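Local coordinates for hydrolase (Rhizobium meliloti, PDB 5HOE), which removes acetyl groups from carbohydrates as an esterase of the SGNH (GDSL-like) hydrolase family and assembles into an octamer, at residues W28-I31 and S36-T39; L40-E45 and L210-N215. All coordinates share one frame; numbering follows the deposited sequence.

Contact 1. Residues W28-I31 and S36-T39; sequences WGWI and SSPT
Ile-31 and Thr-39 face each other with their CA atoms 6.3 Å apart, where the loop beyond Gly-29, whose positive phi ends helix 25-28, folds back on itself. Thr-39 works with both branches of its side chain. With OG1 anti to the backbone N (chi1 -164°), the hydroxyl reaches Ile-31, and OG1 donates to Ile-31 O over 2.7 Å, in the carbonyl plane and on a lone pair, at a C=O...donor angle of 140°. The methyl branch sits over one face of the Trp-30 indole in a CH-pi contact: Thr-39 CG2 lies 3.3 Å from the centroid of the five-membered ring of Trp-30, only 14° off its normal. Bond and methyl together fix the rotation of the threonine. Ser-36 and Ser-37 line part of the indole edge. Ser-36 O approaches in the ring plane, 3.4 Å from Trp-30 CZ2, and one water bridges the two residues, accepting from Trp-30 NE1 at 2.9 Å and donating to Ser-36 O at 2.8 Å. Ser-37 OG stands farther along this edge, and a cis peptide bond joins Ser-37 to Pro-38. The indole also stacks on His-209, part of a probable Ser-His-Asp triad with Ser-25 and Asp-206, which places Trp-30 beside the probable active site; a bound phosphate ion lies about 4 Å from its side chain. Gly-140 of a second subunit packs on Trp-30, and Lys-190 of a third bonds to Ser-37 O. In the fold, the contact doubles back the first part of the long loop between helix 25-28 and helix 48-56.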
ATOM      1  N   TRP A  28      -9.723 -27.540  13.964  1.00 15.83           N
ATOM      2  CA  TRP A  28      -8.581 -27.642  14.880  1.00 16.54           C
ATOM      3  C   TRP A  28      -8.917 -28.516  16.089  1.00 17.86           C
ATOM      4  O   TRP A  28      -8.103 -29.343  16.521  1.00 17.91           O
ATOM      5  CB  TRP A  28      -8.150 -26.243  15.345  1.00 16.03           C
ATOM      6  CG  TRP A  28      -6.929 -26.258  16.245  1.00 13.81           C
ATOM      7  CD1 TRP A  28      -5.635 -26.459  15.858  1.00 15.50           C
ATOM      8  CD2 TRP A  28      -6.896 -26.071  17.672  1.00 13.81           C
ATOM      9  NE1 TRP A  28      -4.800 -26.409  16.945  1.00 14.86           N
ATOM     10  CE2 TRP A  28      -5.546 -26.191  18.074  1.00 14.54           C
ATOM     11  CE3 TRP A  28      -7.878 -25.838  18.654  1.00 16.34           C
ATOM     12  CZ2 TRP A  28      -5.145 -26.065  19.400  1.00 17.48           C
ATOM     13  CZ3 TRP A  28      -7.471 -25.724  19.978  1.00 17.52           C
ATOM     14  CH2 TRP A  28      -6.114 -25.844  20.338  1.00 17.51           C
ATOM     15  N   GLY A  29     -10.119 -28.350  16.645  1.00 17.46           N
ATOM     16  CA  GLY A  29     -10.565 -29.187  17.748  1.00 18.13           C
ATOM     17  C   GLY A  29     -10.534 -28.481  19.087  1.00 16.17           C
ATOM     18  O   GLY A  29      -9.988 -29.004  20.066  1.00 17.13           O
ATOM     19  N   TRP A  30     -11.151 -27.304  19.142  1.00 17.90           N
ATOM     20  CA  TRP A  30     -11.254 -26.517  20.367  1.00 18.02           C
ATOM     21  C   TRP A  30     -12.191 -27.207  21.361  1.00 16.77           C
ATOM     22  O   TRP A  30     -13.382 -27.383  21.087  1.00 17.56           O
ATOM     23  CB  TRP A  30     -11.803 -25.138  20.006  1.00 17.22           C
ATOM     24  CG  TRP A  30     -11.995 -24.170  21.143  1.00 16.26           C
ATOM     25  CD1 TRP A  30     -12.919 -24.239  22.126  1.00 16.96           C
ATOM     26  CD2 TRP A  30     -11.266 -22.960  21.359  1.00 16.74           C
ATOM     27  NE1 TRP A  30     -12.800 -23.157  22.969  1.00 17.59           N
ATOM     28  CE2 TRP A  30     -11.784 -22.359  22.521  1.00 16.98           C
ATOM     29  CE3 TRP A  30     -10.201 -22.340  20.693  1.00 18.36           C
ATOM     30  CZ2 TRP A  30     -11.281 -21.161  23.032  1.00 18.06           C
ATOM     31  CZ3 TRP A  30      -9.693 -21.166  21.204  1.00 19.13           C
ATOM     32  CH2 TRP A  30     -10.236 -20.584  22.362  1.00 19.64           C
ATOM     33  N   ILE A  31     -11.690 -27.496  22.549  1.00 16.77           N
ATOM     34  CA  ILE A  31     -12.522 -28.123  23.577  1.00 17.59           C
ATOM     35  C   ILE A  31     -13.318 -27.043  24.294  1.00 17.77           C
ATOM     36  O   ILE A  31     -12.723 -26.153  24.908  1.00 16.89           O
ATOM     37  CB  ILE A  31     -11.669 -28.891  24.604  1.00 19.33           C
ATOM     38  CG1 ILE A  31     -10.844 -29.978  23.921  1.00 19.08           C
ATOM     39  CG2 ILE A  31     -12.588 -29.519  25.675  1.00 20.65           C
ATOM     40  CD1 ILE A  31      -9.835 -30.658  24.864  1.00 20.21           C
ATOM     41  N   SER A  36     -14.245 -20.326  29.174  1.00 23.44           N
ATOM     42  CA  SER A  36     -14.277 -19.788  27.820  1.00 19.01           C
ATOM     43  C   SER A  36     -12.951 -19.913  27.089  1.00 18.39           C
ATOM     44  O   SER A  36     -12.904 -20.484  25.994  1.00 19.35           O
ATOM     45  CB  SER A  36     -14.779 -18.348  27.778  1.00 20.28           C
ATOM     46  OG  SER A  36     -16.137 -18.265  28.186  1.00 22.55           O
ATOM     47  N   SER A  37     -11.878 -19.388  27.668  1.00 22.14           N
ATOM     48  CA  SER A  37     -10.589 -19.298  26.992  1.00 21.84           C
ATOM     49  C   SER A  37      -9.536 -19.000  28.052  1.00 24.05           C
ATOM     50  O   SER A  37      -9.814 -18.272  29.000  1.00 24.56           O
ATOM     51  CB  SER A  37     -10.613 -18.161  25.952  1.00 22.29           C
ATOM     52  OG  SER A  37      -9.343 -17.972  25.367  1.00 23.60           O
ATOM     53  N   PRO A  38      -8.317 -19.541  27.901  1.00 25.52           N
ATOM     54  CA  PRO A  38      -7.820 -20.418  26.841  1.00 24.00           C
ATOM     55  C   PRO A  38      -8.296 -21.858  27.011  1.00 24.62           C
ATOM     56  O   PRO A  38      -8.952 -22.169  28.016  1.00 25.83           O
ATOM     57  CB  PRO A  38      -6.300 -20.345  27.015  1.00 25.81           C
ATOM     58  CG  PRO A  38      -6.117 -20.099  28.474  1.00 26.22           C
ATOM     59  CD  PRO A  38      -7.271 -19.219  28.885  1.00 26.19           C
ATOM     60  N   THR A  39      -7.973 -22.719  26.041  1.00 22.87           N
ATOM     61  CA  THR A  39      -8.378 -24.115  26.110  1.00 21.32           C
ATOM     62  C   THR A  39      -7.370 -25.013  25.395  1.00 22.99           C
ATOM     63  O   THR A  39      -6.451 -24.551  24.711  1.00 24.09           O
ATOM     64  CB  THR A  39      -9.768 -24.336  25.508  1.00 21.99           C
ATOM     65  OG1 THR A  39     -10.267 -25.601  25.934  1.00 20.66           O
ATOM     66  CG2 THR A  39      -9.714 -24.333  23.975  1.00 22.93           C
TER
HETATM   67  O   HOH W   1     -14.514 -22.699  25.301  1.00 18.37           O

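Contact 2. Residues L40-E45 and L210-N215; sequences LRYPYE and LSAETN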
ATOM      1  N   LEU A  40      -7.591 -26.318  25.540  1.00 21.31           N
ATOM      2  CA  LEU A  40      -6.751 -27.352  24.960  1.00 20.12           C
ATOM      3  C   LEU A  40      -7.411 -27.914  23.708  1.00 18.78           C
ATOM      4  O   LEU A  40      -8.567 -27.617  23.404  1.00 17.28           O
ATOM      5  CB  LEU A  40      -6.547 -28.477  25.973  1.00 21.16           C
ATOM      6  CG  LEU A  40      -5.865 -28.074  27.278  1.00 24.24           C
ATOM      7  CD1 LEU A  40      -6.014 -29.183  28.298  1.00 26.08           C
ATOM      8  CD2 LEU A  40      -4.378 -27.756  27.061  1.00 26.81           C
ATOM      9  N   ARG A  41      -6.641 -28.727  22.980  1.00 18.60           N
ATOM     10  CA  ARG A  41      -7.051 -29.345  21.723  1.00 17.72           C
ATOM     11  C   ARG A  41      -7.511 -30.777  21.958  1.00 17.81           C
ATOM     12  O   ARG A  41      -6.878 -31.531  22.707  1.00 18.85           O
ATOM     13  CB  ARG A  41      -5.861 -29.368  20.758  1.00 17.92           C
ATOM     14  CG  ARG A  41      -6.227 -29.630  19.293  1.00 16.49           C
ATOM     15  CD  ARG A  41      -4.979 -29.609  18.436  1.00 16.50           C
ATOM     16  NE  ARG A  41      -5.318 -29.718  17.028  1.00 16.89           N
ATOM     17  CZ  ARG A  41      -4.441 -29.807  16.048  1.00 18.13           C
ATOM     18  NH1 ARG A  41      -3.136 -29.794  16.320  1.00 20.80           N
ATOM     19  NH2 ARG A  41      -4.879 -29.894  14.787  1.00 17.71           N
ATOM     20  N   TYR A  42      -8.600 -31.163  21.298  1.00 17.93           N
ATOM     21  CA  TYR A  42      -9.002 -32.563  21.329  1.00 18.39           C
ATOM     22  C   TYR A  42      -7.892 -33.425  20.728  1.00 20.06           C
ATOM     23  O   TYR A  42      -7.250 -33.019  19.757  1.00 19.94           O
ATOM     24  CB  TYR A  42     -10.269 -32.786  20.491  1.00 19.11           C
ATOM     25  CG  TYR A  42     -11.566 -32.380  21.149  1.00 17.20           C
ATOM     26  CD1 TYR A  42     -12.076 -33.111  22.212  1.00 18.13           C
ATOM     27  CD2 TYR A  42     -12.303 -31.285  20.696  1.00 17.37           C
ATOM     28  CE1 TYR A  42     -13.270 -32.751  22.813  1.00 18.40           C
ATOM     29  CE2 TYR A  42     -13.501 -30.936  21.283  1.00 15.57           C
ATOM     30  CZ  TYR A  42     -13.975 -31.656  22.338  1.00 16.49           C
ATOM     31  OH  TYR A  42     -15.161 -31.276  22.939  1.00 17.76           O
ATOM     32  N   PRO A  43      -7.660 -34.627  21.248  1.00 21.78           N
ATOM     33  CA  PRO A  43      -6.778 -35.560  20.542  1.00 22.37           C
ATOM     34  C   PRO A  43      -7.377 -35.950  19.197  1.00 21.10           C
ATOM     35  O   PRO A  43      -8.580 -35.839  18.969  1.00 20.70           O
ATOM     36  CB  PRO A  43      -6.692 -36.760  21.487  1.00 23.59           C
ATOM     37  CG  PRO A  43      -7.937 -36.707  22.272  1.00 24.42           C
ATOM     38  CD  PRO A  43      -8.300 -35.254  22.417  1.00 23.20           C
ATOM     39  N   TYR A  44      -6.498 -36.414  18.301  1.00 18.70           N
ATOM     40  CA  TYR A  44      -6.878 -36.663  16.915  1.00 20.49           C
ATOM     41  C   TYR A  44      -8.126 -37.527  16.801  1.00 21.95           C
ATOM     42  O   TYR A  44      -9.018 -37.232  15.995  1.00 21.87           O
ATOM     43  CB  TYR A  44      -5.700 -37.321  16.206  1.00 21.84           C
ATOM     44  CG  TYR A  44      -5.890 -37.606  14.740  1.00 23.00           C
ATOM     45  CD1 TYR A  44      -6.174 -36.586  13.835  1.00 22.99           C
ATOM     46  CD2 TYR A  44      -5.783 -38.895  14.255  1.00 23.14           C
ATOM     47  CE1 TYR A  44      -6.333 -36.843  12.494  1.00 23.40           C
ATOM     48  CE2 TYR A  44      -5.925 -39.166  12.896  1.00 24.62           C
ATOM     49  CZ  TYR A  44      -6.204 -38.134  12.024  1.00 23.86           C
ATOM     50  OH  TYR A  44      -6.353 -38.375  10.680  1.00 24.60           O
ATOM     51  N   GLU A  45      -8.222 -38.588  17.607  1.00 24.02           N
ATOM     52  CA  GLU A  45      -9.351 -39.503  17.472  1.00 24.28           C
ATOM     53  C   GLU A  45     -10.654 -38.933  18.002  1.00 22.93           C
ATOM     54  O   GLU A  45     -11.693 -39.567  17.829  1.00 26.60           O
ATOM     55  CB  GLU A  45      -9.047 -40.856  18.118  1.00 27.43           C
ATOM     56  CG  GLU A  45      -7.920 -41.636  17.438  1.00 30.65           C
ATOM     57  CD  GLU A  45      -8.142 -41.880  15.937  1.00 36.10           C
ATOM     58  OE1 GLU A  45      -9.279 -41.737  15.431  1.00 37.70           O
ATOM     59  OE2 GLU A  45      -7.157 -42.217  15.248  1.00 39.37           O
ATOM     60  N   LEU A 210     -17.835 -27.830  19.911  1.00 16.02           N
ATOM     61  CA  LEU A 210     -18.513 -29.123  19.882  1.00 15.33           C
ATOM     62  C   LEU A 210     -17.888 -30.111  20.862  1.00 16.53           C
ATOM     63  O   LEU A 210     -16.709 -30.023  21.207  1.00 16.89           O
ATOM     64  CB  LEU A 210     -18.471 -29.716  18.467  1.00 17.22           C
ATOM     65  CG  LEU A 210     -18.795 -28.838  17.260  1.00 18.37           C
ATOM     66  CD1 LEU A 210     -18.484 -29.601  15.987  1.00 20.39           C
ATOM     67  CD2 LEU A 210     -20.234 -28.435  17.328  1.00 17.56           C
ATOM     68  N   SER A 211     -18.709 -31.050  21.324  1.00 17.45           N
ATOM     69  CA  SER A 211     -18.252 -32.158  22.145  1.00 18.17           C
ATOM     70  C   SER A 211     -17.532 -33.198  21.299  1.00 18.48           C
ATOM     71  O   SER A 211     -17.665 -33.236  20.075  1.00 19.18           O
ATOM     72  CB  SER A 211     -19.452 -32.810  22.832  1.00 20.36           C
ATOM     73  OG  SER A 211     -20.244 -33.538  21.917  1.00 17.54           O
ATOM     74  N   ALA A 212     -16.783 -34.072  21.975  1.00 18.76           N
ATOM     75  CA  ALA A 212     -16.102 -35.157  21.273  1.00 19.91           C
ATOM     76  C   ALA A 212     -17.093 -36.053  20.534  1.00 19.98           C
ATOM     77  O   ALA A 212     -16.858 -36.435  19.370  1.00 19.65           O
ATOM     78  CB  ALA A 212     -15.249 -35.976  22.246  1.00 20.64           C
ATOM     79  N   GLU A 213     -18.200 -36.430  21.192  1.00 20.00           N
ATOM     80  CA  GLU A 213     -19.118 -37.358  20.530  1.00 19.71           C
ATOM     81  C   GLU A 213     -19.722 -36.735  19.275  1.00 18.01           C
ATOM     82  O   GLU A 213     -19.960 -37.434  18.275  1.00 20.16           O
ATOM     83  CB  GLU A 213     -20.200 -37.881  21.490  1.00 23.25           C
ATOM     84  CG  GLU A 213     -21.117 -36.847  22.136  1.00 27.07           C
ATOM     85  CD  GLU A 213     -22.314 -36.446  21.279  1.00 29.51           C
ATOM     86  OE1 GLU A 213     -22.961 -35.432  21.619  1.00 30.57           O
ATOM     87  OE2 GLU A 213     -22.643 -37.137  20.293  1.00 31.92           O
ATOM     88  N   THR A 214     -19.982 -35.427  19.313  1.00 18.17           N
ATOM     89  CA  THR A 214     -20.491 -34.729  18.136  1.00 19.02           C
ATOM     90  C   THR A 214     -19.429 -34.633  17.039  1.00 17.93           C
ATOM     91  O   THR A 214     -19.751 -34.768  15.856  1.00 18.99           O
ATOM     92  CB  THR A 214     -21.015 -33.354  18.542  1.00 19.71           C
ATOM     93  OG1 THR A 214     -22.286 -33.514  19.182  1.00 21.08           O
ATOM     94  CG2 THR A 214     -21.198 -32.436  17.340  1.00 19.92           C
ATOM     95  N   ASN A 215     -18.155 -34.400  17.402  1.00 19.71           N
ATOM     96  CA  ASN A 215     -17.085 -34.465  16.407  1.00 18.82           C
ATOM     97  C   ASN A 215     -17.040 -35.828  15.729  1.00 18.71           C
ATOM     98  O   ASN A 215     -16.792 -35.926  14.521  1.00 17.55           O
ATOM     99  CB  ASN A 215     -15.727 -34.204  17.057  1.00 19.03           C
ATOM    100  CG  ASN A 215     -15.485 -32.741  17.364  1.00 20.15           C
ATOM    101  OD1 ASN A 215     -16.124 -31.826  16.810  1.00 19.74           O
ATOM    102  ND2 ASN A 215     -14.529 -32.508  18.244  1.00 21.44           N
TER
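Tyr-42 alone carries the first segment's side of this contact, its hydroxyl reaching Leu-210 in the backbone just ahead of the helix that begins at Ala-212. Along the segment, Arg-41 turns elsewhere, its NE bonding to Trp-28 O. At Tyr-42, CG lies anti to the carbonyl carbon (chi1 -79°) and the ring projects across to the other segment. Tyr-42 OH donates to Leu-210 O at 2.6 Å, meeting a lone pair in the carbonyl plane at a C=O...donor angle of 135°. Ala-212 CB and Asn-215 ND2 lie on the same side of the Tyr-42 ring plane, the methyl beyond the CE1 edge (3.8 Å from CE1), the amide nitrogen obliquely toward CD2 (3.5 Å), with the amide plane turned 84° from the ring. Farther along, Tyr-44 packs on helix 48-56 and strand 60-66. Just beyond Glu-45, Gln-46 O takes a hydrogen bond from Asn-215 ND2. Ser-211 is the N-cap, and Ser-211 OG accepts from Thr-214 N at 3.2 Å while also bonding to Asp-203. The tyrosine thus joins the loop leading into helix 48-56 to the residues that lead from the probable catalytic His-209 into helix 212-229.

How the contacts relate
From the N terminus, the chain leaves helix 25-28 and first closes contact 1, a short loop with four residues between its segments. Contact 2 opens at the very next residue and closes across 164 intervening residues, so the two follow in series and neither nests nor crosses. They nevertheless touch, with centres about 10 Å apart: Gly-29 O is 2.8 Å from Tyr-42 N, a probable hydrogen bond, and Trp-30 O packs against the Tyr-42 ring. Residues 28-31 thus meet both 36-39 and 40-45, a backbone bond also joining Ile-31 to Leu-40. Contact 1 folds the loop between helices 25-28 and 48-56 on itself, contact 2 fastens it to C-terminal helix 212-229, and both border a second subunit.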